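Local structure of adenosylmethionine-8-amino-7-oxononanoate aminotransferase (Methanocaldococcus jannaschii, 6ZHK) at residues H69-I75 and T304-L308; I85-L90 and T338-L344; Q135-R140 and E318-F323; G182-N186 and E216-L220; K368-F372 and P441-E447. The protein probably catalyses, with pyridoxal 5'-phosphate, transfer of the amino group of S-adenosyl-L-methionine to 7-keto-8-aminopelargonic acid in biotin biosynthesis. All coordinates share one frame; numbering follows the deposited sequence. Where two conformers were deposited one is given.

Contact 1. Residues H69-I75 and T304-L308; sequences HSRKEII and TGGYL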
# COMPACT_ATOMS: atom_id res chain seq x y z
N HIS A 69 3.08 8.70 -21.27
CA HIS A 69 3.80 7.50 -20.91
C HIS A 69 5.27 7.55 -21.31
O HIS A 69 5.98 6.53 -21.14
CB HIS A 69 3.12 6.27 -21.52
CG HIS A 69 1.78 6.02 -20.93
ND1 HIS A 69 1.62 5.40 -19.67
CD2 HIS A 69 0.54 6.37 -21.37
CE1 HIS A 69 0.33 5.28 -19.45
NE2 HIS A 69 -0.35 5.90 -20.44
N SER A 70 5.76 8.71 -21.79
CA SER A 70 7.17 8.77 -22.17
C SER A 70 7.74 10.14 -21.79
O SER A 70 8.46 10.80 -22.54
CB SER A 70 7.33 8.46 -23.66
OG SER A 70 6.57 9.41 -24.40
N ARG A 71 7.43 10.58 -20.58
CA ARG A 71 7.83 11.90 -20.16
C ARG A 71 9.26 11.83 -19.64
O ARG A 71 9.49 11.21 -18.61
CB ARG A 71 6.87 12.46 -19.11
CG ARG A 71 7.19 13.91 -18.75
CD ARG A 71 6.64 14.80 -19.85
NE ARG A 71 7.29 16.09 -19.64
CZ ARG A 71 6.71 17.26 -19.89
NH1 ARG A 71 5.47 17.29 -20.36
NH2 ARG A 71 7.38 18.39 -19.69
N LYS A 72 10.21 12.48 -20.34
CA LYS A 72 11.63 12.21 -20.10
C LYS A 72 12.09 12.61 -18.70
O LYS A 72 12.89 11.88 -18.12
CB LYS A 72 12.53 12.90 -21.14
CG LYS A 72 12.45 12.30 -22.54
N GLU A 73 11.60 13.75 -18.18
CA GLU A 73 12.11 14.24 -16.90
C GLU A 73 11.85 13.21 -15.79
O GLU A 73 12.66 13.05 -14.87
CB GLU A 73 11.40 15.52 -16.48
CG GLU A 73 11.67 16.72 -17.40
CD GLU A 73 10.63 16.90 -18.49
OE1 GLU A 73 10.13 15.89 -19.00
OE2 GLU A 73 10.29 18.05 -18.80
N ILE A 74 10.67 12.56 -15.85
CA ILE A 74 10.29 11.66 -14.79
C ILE A 74 11.10 10.38 -14.96
O ILE A 74 11.63 9.83 -13.98
CB ILE A 74 8.76 11.38 -14.81
CG1 ILE A 74 7.95 12.68 -14.81
CG2 ILE A 74 8.38 10.53 -13.60
CD1 ILE A 74 6.44 12.40 -14.91
N ILE A 75 11.11 9.84 -16.19
CA ILE A 75 11.88 8.63 -16.47
C ILE A 75 13.34 8.85 -16.09
O ILE A 75 13.97 8.05 -15.38
CB ILE A 75 11.70 8.17 -17.95
CG1 ILE A 75 10.31 7.59 -18.22
CG2 ILE A 75 12.77 7.17 -18.42
CD1 ILE A 75 9.95 7.66 -19.70
N THR A 304 3.25 10.94 -8.62
CA THR A 304 4.47 10.57 -9.32
C THR A 304 4.32 10.76 -10.83
O THR A 304 5.10 10.23 -11.59
CB THR A 304 4.79 9.09 -9.04
OG1 THR A 304 3.60 8.44 -9.48
CG2 THR A 304 5.01 8.86 -7.57
N GLY A 305 3.25 11.47 -11.24
CA GLY A 305 2.91 11.63 -12.65
C GLY A 305 2.33 10.36 -13.24
O GLY A 305 2.06 10.31 -14.42
N GLY A 306 2.11 9.34 -12.41
CA GLY A 306 1.43 8.15 -12.86
C GLY A 306 2.42 7.00 -13.00
O GLY A 306 2.04 5.97 -13.54
N TYR A 307 3.68 7.19 -12.58
CA TYR A 307 4.70 6.20 -12.93
C TYR A 307 5.04 5.24 -11.81
O TYR A 307 5.53 4.11 -12.09
CB TYR A 307 6.02 6.81 -13.44
CG TYR A 307 5.93 7.47 -14.80
CD1 TYR A 307 4.70 7.58 -15.47
CD2 TYR A 307 7.06 7.98 -15.44
CE1 TYR A 307 4.62 8.17 -16.73
CE2 TYR A 307 6.97 8.60 -16.68
CZ TYR A 307 5.75 8.70 -17.34
OH TYR A 307 5.68 9.32 -18.59
N LEU A 308 4.76 5.64 -10.57
CA LEU A 308 5.08 4.78 -9.43
C LEU A 308 4.04 5.01 -8.30
O LEU A 308 3.40 6.07 -8.20
CB LEU A 308 6.50 5.13 -8.92
CG LEU A 308 7.68 4.49 -9.65
CD1 LEU A 308 8.99 5.19 -9.23
CD2 LEU A 308 7.77 2.98 -9.32
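The hydroxyl of Y307 holds two backbone groups: it accepts from R71 N and donates to G68 O. The bond from R71 N to Y307 OH is 2.9 Å long and nearly straight, with an N-H...O angle of 164°. R71 is the N-cap residue of helix 72-82, so the phenol holds the backbone at the helix start. The N-H of R71 meets the ring near its plane, at the hydroxyl edge.

Two isoleucines pack against the same ring. I74 CG2 touches Y307 CD2 at 3.4 Å, and the two side chains cross at about a right angle. I75 brings CG1 to 3.8 Å from Y307 CE2. With CG anti to the carbonyl carbon (chi1 -69°), the Y307 ring reaches over to the start of helix 72-82. A phenylalanine in its place would probably leave R71 N and G68 O without their shared partner.

Y307 closes a type I' turn that begins at T304. T304 OG1 donates to L308 O at 2.7 Å, on a lone pair in the carbonyl plane, and ties the turn to the residue after it. G305 has a positive phi and faces I74 CD1, 4.3 Å from its CA.

The T304 side chain lies about 7 Å from that of K301, which probably carries the cofactor in the working enzyme; none is attached here. N342 of the second subunit bonds to Y307 O. Behind the contact, helix 343-358 covers I74 and T304 with A348, and H69 bonds to D57 of strand 54-57.

Contact 2. Residues I85-L90 and T338-L344; sequences ICHSTL and TYTGNQL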
# COMPACT_ATOMS: atom_id res chain seq x y z
N ILE A 85 20.83 5.12 -5.07
CA ILE A 85 20.24 4.11 -4.21
C ILE A 85 18.73 4.07 -4.42
O ILE A 85 18.09 5.13 -4.48
CB ILE A 85 20.60 4.36 -2.73
CG1 ILE A 85 20.05 3.24 -1.83
CG2 ILE A 85 20.14 5.76 -2.29
CD1 ILE A 85 20.48 3.44 -0.33
N CYS A 86 18.17 2.85 -4.47
CA CYS A 86 16.75 2.69 -4.73
C CYS A 86 15.96 2.84 -3.44
O CYS A 86 14.88 3.40 -3.43
CB CYS A 86 16.50 1.34 -5.37
SG CYS A 86 17.20 1.24 -7.04
N HIS A 87 16.48 2.29 -2.34
CA HIS A 87 15.70 2.35 -1.12
C HIS A 87 16.59 2.27 0.13
O HIS A 87 17.28 1.28 0.37
CB HIS A 87 14.68 1.22 -1.05
CG HIS A 87 13.87 1.36 0.20
ND1 HIS A 87 12.91 2.38 0.38
CD2 HIS A 87 13.93 0.66 1.34
CE1 HIS A 87 12.40 2.28 1.62
NE2 HIS A 87 13.04 1.24 2.23
N SER A 88 16.42 3.24 1.00
CA SER A 88 16.77 3.04 2.40
C SER A 88 15.64 3.61 3.27
O SER A 88 14.92 4.48 2.80
CB SER A 88 18.12 3.67 2.72
OG SER A 88 17.99 5.09 2.58
N THR A 89 15.64 3.25 4.57
CA THR A 89 14.49 3.44 5.44
C THR A 89 14.29 4.90 5.86
O THR A 89 15.28 5.67 6.09
CB THR A 89 14.60 2.48 6.64
OG1 THR A 89 13.32 2.40 7.23
CG2 THR A 89 15.56 2.95 7.72
N LEU A 90 13.04 5.21 6.16
CA LEU A 90 12.69 6.39 6.97
C LEU A 90 12.34 6.02 8.42
O LEU A 90 11.96 6.89 9.19
CB LEU A 90 11.51 7.12 6.31
CG LEU A 90 11.92 8.31 5.43
CD1 LEU A 90 12.71 7.90 4.24
CD2 LEU A 90 10.69 9.10 4.96
N THR A 338 7.53 -0.83 5.32
CA THR A 338 8.89 -0.97 4.85
C THR A 338 9.27 0.19 3.92
O THR A 338 10.34 0.77 4.08
CB THR A 338 9.00 -2.28 4.05
OG1 THR A 338 8.49 -3.26 4.95
CG2 THR A 338 10.43 -2.60 3.67
N TYR A 339 8.45 0.45 2.90
CA TYR A 339 9.00 1.22 1.77
C TYR A 339 8.59 2.68 1.95
O TYR A 339 8.76 3.47 1.01
CB TYR A 339 8.50 0.60 0.45
CG TYR A 339 9.30 -0.63 0.06
CD1 TYR A 339 10.61 -0.50 -0.42
CD2 TYR A 339 8.77 -1.91 0.22
CE1 TYR A 339 11.39 -1.64 -0.68
CE2 TYR A 339 9.50 -3.03 -0.13
CZ TYR A 339 10.80 -2.88 -0.59
OH TYR A 339 11.52 -3.98 -0.94
N THR A 340 8.24 3.06 3.19
CA THR A 340 7.84 4.49 3.41
C THR A 340 8.99 5.41 2.92
O THR A 340 10.16 5.27 3.32
CB THR A 340 7.68 4.73 4.93
OG1 THR A 340 6.58 3.90 5.37
CG2 THR A 340 7.32 6.17 5.27
N GLY A 341 8.66 6.44 2.15
CA GLY A 341 9.66 7.38 1.62
C GLY A 341 10.69 6.80 0.64
O GLY A 341 11.79 7.36 0.47
N ASN A 342 10.38 5.70 -0.07
CA ASN A 342 11.35 5.06 -0.97
C ASN A 342 11.93 6.07 -1.99
O ASN A 342 11.20 6.89 -2.55
CB ASN A 342 10.60 3.93 -1.71
CG ASN A 342 11.36 3.42 -2.90
OD1 ASN A 342 11.33 3.99 -3.97
ND2 ASN A 342 11.90 2.22 -2.77
N GLN A 343 13.24 6.05 -2.24
CA GLN A 343 13.90 7.06 -3.08
C GLN A 343 13.40 7.07 -4.53
O GLN A 343 13.22 8.15 -5.09
CB GLN A 343 15.43 6.96 -3.08
CG GLN A 343 16.05 7.37 -1.75
CD GLN A 343 16.22 6.24 -0.76
OE1 GLN A 343 15.32 5.43 -0.49
NE2 GLN A 343 17.33 6.30 -0.06
N LEU A 344 13.23 5.90 -5.15
CA LEU A 344 12.66 5.89 -6.51
C LEU A 344 11.27 6.54 -6.56
O LEU A 344 11.00 7.37 -7.45
CB LEU A 344 12.62 4.46 -7.04
CG LEU A 344 13.99 3.78 -7.12
CD1 LEU A 344 13.82 2.42 -7.78
CD2 LEU A 344 15.09 4.67 -7.88
O HOH W 1 11.09 3.42 5.07
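The start of helix 343-358 and the type II turn Y339-N342 before it receive the loop 85-90 at the subunit interface. The Q343 amide fixes S88 with two bonds. S88 N donates to Q343 OE1 at 2.9 Å, on a lone pair in the carbonyl plane. Q343 NE2 donates to S88 OG at 3.0 Å, with the hydroxyl tilted 16° from the amide plane. The Q343 chain bends at chi2, which brings the amide over to S88.

H87 lies over the turn. The edge of the Y339 ring meets the H87 face, with CD1 above its centre; the centroids are 4.8 Å apart and the planes 58° apart. N342 CA lies at the edge of the imidazole, and the N342 amide plane is turned 12° from the ring. N342 is the N-cap, and its OD1 accepts from L345 N. C86 O takes weak bonds from the backbone N of Q343 and of L344.

One water joins the other end. It accepts from L90 N at 2.9 Å and donates to T338 O and to T340 O.

K301 of the second subunit, the probable cofactor lysine, bonds to T338 OG1 and Y339 OH. The interface thus adjoins that subunit's active site, as in fold type I aminotransferase dimers. Within the chain, Q81 of helix 72-82 touches Q343, and Y118 of strand 115-119 backs L90 and T340.

Contact 3. Residues Q135-R140 and E318-F323; sequences QYYVLR and EIYNQF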
# COMPACT_ATOMS: atom_id res chain seq x y z
N GLN A 135 -6.26 8.71 16.99
CA GLN A 135 -5.30 8.74 18.09
C GLN A 135 -5.06 10.16 18.58
O GLN A 135 -4.84 10.36 19.78
CB GLN A 135 -4.03 7.96 17.77
CG GLN A 135 -3.07 7.96 18.97
CD GLN A 135 -1.97 6.97 18.75
OE1 GLN A 135 -1.70 6.56 17.62
NE2 GLN A 135 -1.23 6.72 19.82
N TYR A 136 -5.21 11.15 17.69
CA TYR A 136 -5.15 12.53 18.14
C TYR A 136 -6.08 12.74 19.35
O TYR A 136 -5.68 13.32 20.37
CB TYR A 136 -5.57 13.47 17.02
CG TYR A 136 -5.81 14.91 17.41
CD1 TYR A 136 -4.76 15.82 17.61
CD2 TYR A 136 -7.11 15.37 17.57
CE1 TYR A 136 -5.01 17.18 17.90
CE2 TYR A 136 -7.36 16.72 17.87
CZ TYR A 136 -6.31 17.59 18.08
OH TYR A 136 -6.58 18.93 18.34
N TYR A 137 -7.34 12.33 19.21
CA TYR A 137 -8.31 12.64 20.26
C TYR A 137 -8.03 11.80 21.50
O TYR A 137 -8.20 12.29 22.61
CB TYR A 137 -9.75 12.41 19.80
CG TYR A 137 -10.22 13.46 18.81
CD1 TYR A 137 -10.44 14.77 19.23
CD2 TYR A 137 -10.40 13.16 17.46
CE1 TYR A 137 -10.89 15.75 18.34
CE2 TYR A 137 -10.85 14.13 16.58
CZ TYR A 137 -11.10 15.42 17.01
OH TYR A 137 -11.52 16.36 16.10
N VAL A 138 -7.56 10.56 21.33
CA VAL A 138 -7.21 9.82 22.53
C VAL A 138 -6.11 10.57 23.29
O VAL A 138 -6.14 10.67 24.54
CB VAL A 138 -6.69 8.43 22.13
CG1 VAL A 138 -6.01 7.77 23.30
CG2 VAL A 138 -7.80 7.58 21.54
N LEU A 139 -5.10 11.06 22.58
CA LEU A 139 -3.96 11.67 23.22
C LEU A 139 -4.37 13.00 23.83
O LEU A 139 -3.83 13.39 24.85
CB LEU A 139 -2.83 11.90 22.19
CG LEU A 139 -2.07 10.63 21.79
CD1 LEU A 139 -1.14 10.91 20.62
CD2 LEU A 139 -1.26 10.10 22.97
N ARG A 140 -5.29 13.68 23.19
CA ARG A 140 -5.71 14.99 23.67
C ARG A 140 -6.63 14.85 24.90
O ARG A 140 -6.94 15.85 25.56
CB ARG A 140 -6.50 15.72 22.59
CG ARG A 140 -6.63 17.22 22.82
CD ARG A 140 -7.39 17.83 21.65
NE ARG A 140 -8.83 17.49 21.61
CZ ARG A 140 -9.75 18.21 20.99
NH1 ARG A 140 -11.01 17.86 21.08
NH2 ARG A 140 -9.41 19.24 20.24
N GLU A 318 -0.92 21.09 14.62
CA GLU A 318 -1.76 20.82 15.78
C GLU A 318 -1.91 19.29 15.94
O GLU A 318 -1.75 18.74 17.02
CB GLU A 318 -3.11 21.54 15.65
CG GLU A 318 -4.19 21.06 16.63
CD GLU A 318 -4.04 21.19 18.15
OE1 GLU A 318 -3.19 22.02 18.60
OE2 GLU A 318 -4.78 20.44 18.93
N ILE A 319 -2.15 18.62 14.83
CA ILE A 319 -2.34 17.18 14.91
C ILE A 319 -1.02 16.50 15.27
O ILE A 319 -0.98 15.68 16.18
CB ILE A 319 -2.95 16.65 13.61
CG1 ILE A 319 -4.41 17.11 13.47
CG2 ILE A 319 -2.77 15.11 13.48
CD1 ILE A 319 -5.34 16.72 14.59
N TYR A 320 0.05 16.86 14.55
CA TYR A 320 1.36 16.27 14.73
C TYR A 320 1.81 16.42 16.20
O TYR A 320 2.43 15.53 16.79
CB TYR A 320 2.30 16.99 13.75
CG TYR A 320 3.79 16.78 13.89
CD1 TYR A 320 4.54 17.50 14.83
CD2 TYR A 320 4.48 15.92 13.03
CE1 TYR A 320 5.93 17.33 14.93
CE2 TYR A 320 5.86 15.77 13.09
CZ TYR A 320 6.58 16.48 14.04
OH TYR A 320 7.93 16.38 14.06
N ASN A 321 1.55 17.59 16.77
CA ASN A 321 2.15 17.87 18.07
C ASN A 321 1.61 16.99 19.19
O ASN A 321 2.31 16.83 20.19
CB ASN A 321 1.89 19.32 18.50
CG ASN A 321 2.73 20.32 17.75
OD1 ASN A 321 3.74 19.96 17.16
ND2 ASN A 321 2.30 21.58 17.67
N GLN A 322 0.37 16.47 19.08
CA GLN A 322 -0.19 15.60 20.08
C GLN A 322 0.65 14.34 20.23
O GLN A 322 0.61 13.73 21.28
CB GLN A 322 -1.63 15.12 19.76
CG GLN A 322 -2.74 16.03 20.25
CD GLN A 322 -2.73 16.45 21.71
OE1 GLN A 322 -2.43 15.68 22.62
NE2 GLN A 322 -3.00 17.71 21.94
N PHE A 323 1.43 13.96 19.19
CA PHE A 323 2.16 12.68 19.25
C PHE A 323 3.60 12.86 19.73
O PHE A 323 4.40 11.90 19.74
CB PHE A 323 2.20 12.03 17.86
CG PHE A 323 0.83 11.67 17.33
CD1 PHE A 323 -0.01 12.64 16.82
CD2 PHE A 323 0.42 10.34 17.34
CE1 PHE A 323 -1.26 12.26 16.31
CE2 PHE A 323 -0.85 9.96 16.87
CZ PHE A 323 -1.70 10.92 16.35
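Y136 meets E318, I319 and Q322. Its CG is anti to the backbone N (chi1 168°), which sends the ring across toward the other segment. The hydroxyl donates to E318 OE2, near the ring plane; the modelled 2.4 Å is very short and its exact length is doubtful. The E318 chain bends at chi2, and its carboxylate stands at 80° to the ring. In the conformer given, I319 CD1 sits over the centre of one Y136 face; a second conformer makes this contact uncertain. Q322 CG comes against the same ring at 3.3 Å from Y136 CD1, while its amide plane is turned steeply from the ring.

The contact joins the C-terminal part of helix 122-140 to the short helix 317-321. The latter follows strand 311-315 of the seven-stranded sheet, the core of the fold type I large domain.

L139 lies against F323. Its CD1 sits over one ring face, 3.9 Å from the centroid and 19° off the normal, so this is a CH-pi contact; the same methyl also meets Q322 O at 3.4 Å. Q135 brings OE1 to the edge of the F323 ring, 3.6 Å from CE2. R140 crosses the Q322 amide at a slant, with CG 3.8 Å from NE2, and its guanidinium goes on to salt bridges with D262 and D142. W22 of the second subunit meets the F323 ring edge-to-face.

Contact 4. Residues G182-N186 and E216-L220; sequences GYHAN and EMISL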
# COMPACT_ATOMS: atom_id res chain seq x y z
N GLY A 182 -20.09 4.04 11.50
CA GLY A 182 -20.17 5.49 11.64
C GLY A 182 -21.49 5.98 11.05
O GLY A 182 -22.46 5.24 11.05
N TYR A 183 -21.50 7.19 10.49
CA TYR A 183 -22.70 7.81 9.94
C TYR A 183 -22.45 8.23 8.50
O TYR A 183 -21.39 8.80 8.19
CB TYR A 183 -23.01 9.08 10.73
CG TYR A 183 -23.19 8.75 12.20
CD1 TYR A 183 -24.38 8.16 12.63
CD2 TYR A 183 -22.19 8.96 13.14
CE1 TYR A 183 -24.56 7.79 13.96
CE2 TYR A 183 -22.36 8.61 14.48
CZ TYR A 183 -23.56 8.04 14.88
OH TYR A 183 -23.82 7.63 16.15
N HIS A 184 -23.41 7.98 7.61
CA HIS A 184 -23.17 8.43 6.25
C HIS A 184 -24.32 9.35 5.86
O HIS A 184 -25.46 8.91 5.91
CB HIS A 184 -23.21 7.25 5.30
CG HIS A 184 -22.00 6.42 5.36
ND1 HIS A 184 -21.90 5.34 6.22
CD2 HIS A 184 -20.82 6.51 4.71
CE1 HIS A 184 -20.71 4.78 6.05
NE2 HIS A 184 -20.05 5.47 5.15
N ALA A 185 -24.00 10.60 5.51
CA ALA A 185 -25.01 11.48 4.97
C ALA A 185 -25.38 11.06 3.54
O ALA A 185 -24.66 10.28 2.88
CB ALA A 185 -24.51 12.88 4.99
N ASN A 186 -26.49 11.62 3.03
CA ASN A 186 -26.86 11.31 1.66
C ASN A 186 -25.87 11.97 0.72
O ASN A 186 -25.31 13.02 1.04
CB ASN A 186 -28.28 11.74 1.30
CG ASN A 186 -29.31 10.91 2.03
OD1 ASN A 186 -29.22 9.67 2.04
ND2 ASN A 186 -30.26 11.59 2.64
N GLU A 216 -28.30 18.82 5.89
CA GLU A 216 -28.40 17.47 6.43
C GLU A 216 -27.06 17.08 7.06
O GLU A 216 -27.05 16.56 8.18
CB GLU A 216 -28.83 16.49 5.34
CG GLU A 216 -28.57 15.06 5.75
CD GLU A 216 -28.26 14.01 4.68
OE1 GLU A 216 -28.11 14.37 3.46
OE2 GLU A 216 -28.22 12.83 5.05
N MET A 217 -25.95 17.35 6.33
CA MET A 217 -24.60 17.00 6.76
C MET A 217 -24.18 17.82 7.98
O MET A 217 -23.54 17.34 8.92
CB MET A 217 -23.60 17.19 5.60
CG MET A 217 -22.16 17.08 6.07
SD MET A 217 -21.78 15.41 6.70
CE MET A 217 -21.17 14.61 5.21
N ILE A 218 -24.48 19.12 7.95
CA ILE A 218 -24.09 19.97 9.06
C ILE A 218 -24.81 19.49 10.31
O ILE A 218 -24.19 19.41 11.38
CB ILE A 218 -24.44 21.45 8.75
CG1 ILE A 218 -23.54 21.94 7.61
CG2 ILE A 218 -24.25 22.24 10.03
CD1 ILE A 218 -23.87 23.39 7.08
N SER A 219 -26.10 19.16 10.17
CA SER A 219 -26.92 18.67 11.27
C SER A 219 -26.30 17.39 11.84
O SER A 219 -26.33 17.20 13.06
CB SER A 219 -28.36 18.41 10.83
OG SER A 219 -28.96 19.66 10.50
N LEU A 220 -25.85 16.49 10.98
CA LEU A 220 -25.23 15.26 11.48
C LEU A 220 -23.94 15.58 12.24
O LEU A 220 -23.70 15.00 13.29
CB LEU A 220 -24.96 14.40 10.27
CG LEU A 220 -24.94 12.89 10.42
CD1 LEU A 220 -26.35 12.36 10.68
CD2 LEU A 220 -24.44 12.32 9.10
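E216 reaches from its helix to the backbone N of N186, just past the end of strand 183-185. The pair belongs to a beta-alpha-beta crossover: strand 183-185 leads through helix 211-224 to the parallel strand 228-234. The short axes run nearly antiparallel, at 159° and 8.9 Å apart.

N186 N donates to E216 OE2 at 2.9 Å, with an N-H...O angle of 158°. The carboxylate is met on its syn side, 27° out of plane. A second, weak bond goes to OE1. E216 gets there because its chain is extended beyond CG. Replacing E216 by an alanine removes the carboxylate, which would probably leave the N-H of N186 without its partner and open a gap beside A185.

The A185 methyl points at the helix. M217 CE lies 3.8 Å from A185 CB, at the end of a chain bent at chi2 and chi3. L220 CD2 also packs on the A185 methyl.

Further out, backbone bonds from Y183 and A185 to strand 147-151 and to K152 just beyond it position this edge strand. M217 also packs on I149 and V151 of that strand and on V254 of helix 250-261. K152 NZ bonds to N186 OD1. At the other end of the strand, L220 CD2 lies 3.9 Å from Y183 CB.

Contact 5. Residues K368-F372 and P441-E447; sequences KIKLF and PPLSITE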
# COMPACT_ATOMS: atom_id res chain seq x y z
N LYS A 368 -7.63 24.13 -22.49
CA LYS A 368 -7.93 22.77 -22.92
C LYS A 368 -9.15 22.22 -22.20
O LYS A 368 -9.98 21.51 -22.80
CB LYS A 368 -6.70 21.86 -22.72
CG LYS A 368 -5.41 22.36 -23.37
CD LYS A 368 -4.49 21.17 -23.62
CE LYS A 368 -3.67 20.83 -22.39
NZ LYS A 368 -2.64 19.80 -22.68
N ILE A 369 -9.28 22.54 -20.91
CA ILE A 369 -10.49 22.13 -20.20
C ILE A 369 -11.73 22.81 -20.80
O ILE A 369 -12.80 22.20 -20.93
CB ILE A 369 -10.34 22.45 -18.69
CG1 ILE A 369 -9.34 21.48 -18.05
CG2 ILE A 369 -11.67 22.44 -17.96
CD1 ILE A 369 -8.78 21.98 -16.72
N LYS A 370 -11.62 24.12 -21.08
CA LYS A 370 -12.73 24.85 -21.67
C LYS A 370 -13.13 24.21 -23.01
O LYS A 370 -14.31 24.00 -23.28
CB LYS A 370 -12.31 26.31 -21.90
CG LYS A 370 -13.08 27.40 -21.16
CD LYS A 370 -12.12 28.49 -20.69
CE LYS A 370 -12.65 29.30 -19.54
NZ LYS A 370 -11.53 29.67 -18.65
N LEU A 371 -12.14 23.84 -23.83
CA LEU A 371 -12.41 23.16 -25.09
C LEU A 371 -13.08 21.80 -24.86
O LEU A 371 -14.03 21.44 -25.56
CB LEU A 371 -11.11 23.05 -25.90
CG LEU A 371 -11.23 22.19 -27.18
CD1 LEU A 371 -12.14 22.85 -28.24
CD2 LEU A 371 -9.87 21.82 -27.77
N PHE A 372 -12.56 21.02 -23.90
CA PHE A 372 -13.15 19.73 -23.55
C PHE A 372 -14.64 19.87 -23.20
O PHE A 372 -15.48 19.12 -23.68
CB PHE A 372 -12.36 19.16 -22.34
CG PHE A 372 -12.68 17.75 -21.92
CD1 PHE A 372 -13.00 16.80 -22.86
CD2 PHE A 372 -12.64 17.37 -20.58
CE1 PHE A 372 -13.21 15.47 -22.51
CE2 PHE A 372 -12.92 16.05 -20.20
CZ PHE A 372 -13.20 15.10 -21.16
N PRO A 441 -8.71 12.29 -18.78
CA PRO A 441 -7.60 12.30 -19.72
C PRO A 441 -6.36 12.91 -19.05
O PRO A 441 -6.48 13.66 -18.08
CB PRO A 441 -8.10 13.22 -20.86
CG PRO A 441 -9.05 14.16 -20.17
CD PRO A 441 -9.71 13.33 -19.07
N PRO A 442 -5.14 12.62 -19.56
CA PRO A 442 -3.93 13.20 -18.99
C PRO A 442 -4.00 14.71 -19.17
O PRO A 442 -4.69 15.19 -20.08
CB PRO A 442 -2.76 12.61 -19.78
CG PRO A 442 -3.40 11.77 -20.91
CD PRO A 442 -4.90 11.69 -20.68
N LEU A 443 -3.28 15.44 -18.31
CA LEU A 443 -3.16 16.88 -18.42
C LEU A 443 -2.47 17.24 -19.75
O LEU A 443 -2.65 18.36 -20.26
CB LEU A 443 -2.26 17.40 -17.28
CG LEU A 443 -2.75 17.07 -15.85
CD1 LEU A 443 -1.88 17.78 -14.85
CD2 LEU A 443 -4.21 17.45 -15.63
N SER A 444 -1.74 16.26 -20.31
CA SER A 444 -1.00 16.46 -21.56
C SER A 444 -1.85 16.22 -22.81
O SER A 444 -1.31 16.34 -23.92
CB SER A 444 0.24 15.60 -21.59
OG SER A 444 -0.09 14.25 -21.27
N ILE A 445 -3.16 15.88 -22.67
CA ILE A 445 -4.01 15.60 -23.81
C ILE A 445 -4.01 16.83 -24.72
O ILE A 445 -4.09 17.95 -24.22
CB ILE A 445 -5.46 15.22 -23.40
CG1 ILE A 445 -6.21 14.69 -24.63
CG2 ILE A 445 -6.17 16.40 -22.74
CD1 ILE A 445 -7.52 13.97 -24.31
N THR A 446 -3.88 16.62 -26.05
CA THR A 446 -3.81 17.78 -26.93
C THR A 446 -5.22 18.23 -27.33
O THR A 446 -6.19 17.46 -27.20
CB THR A 446 -2.98 17.49 -28.20
OG1 THR A 446 -3.73 16.57 -28.98
CG2 THR A 446 -1.59 16.98 -27.85
N GLU A 447 -5.30 19.47 -27.86
CA GLU A 447 -6.60 19.92 -28.31
C GLU A 447 -7.12 19.00 -29.42
O GLU A 447 -8.30 18.68 -29.45
CB GLU A 447 -6.49 21.38 -28.78
CG GLU A 447 -6.17 22.33 -27.66
CD GLU A 447 -6.44 23.81 -27.93
OE1 GLU A 447 -7.01 24.14 -29.00
OE2 GLU A 447 -6.12 24.61 -27.04
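K368 lies across the turn P442-I445 and spans two carbonyls with its ammonium group. NZ donates to L443 O at 2.8 Å and to I445 O at 2.8 Å. The two carbonyls are met differently. That of L443 is approached in its plane, on a lone pair, with a C=O...N angle of 144°. At I445 the nitrogen stands above the carbonyl plane, 35° out of it. The K368 chain bends at chi3 (-85°), which turns its end onto the turn, and its CD passes 3.3 Å from I445 O.

One helical turn on, L371 crosses E447 at a slant. Its CD2 methyl lies 3.6 Å from E447 CB and also lies against CG, so the stem of the glutamate does the touching. F372 is set more loosely. Its CE2 comes to 4.3 Å from P441 CG. I450 of helix 447-463 touches K368, F372 and I445.

The 441-447 segment holds a type I turn, P442 to I445, and leads into that helix. T446 is its N-cap: its side chain caps a backbone N of the first helical turn, and E449 OE1 accepts from T446 N. This is consistent with a capping box, here held against helix 366-376.

Overall arrangement
From the N terminus, contacts 1, 2, 3 and 4 open in turn. Contact 4 closes first, at 216-220, joining an edge strand to helix 211-224 within the spans of the other three. Contact 1 closes next, at 304-308, and ties the start of helix 72-82 to the loop before strand 311-315. Contact 3 closes at 318-323, joining helix 122-140 to helix 317-321. Contact 2 closes at 338-344, joining a loop to the start of helix 343-358. Contact 1 therefore crosses both, while contact 3 falls within contact 2. Contact 5 follows in series and joins helix 366-376 to the approach to the last helix. Contacts 1 and 2 touch through L308 and L344. Contacts 1, 2 and 3 meet the second subunit.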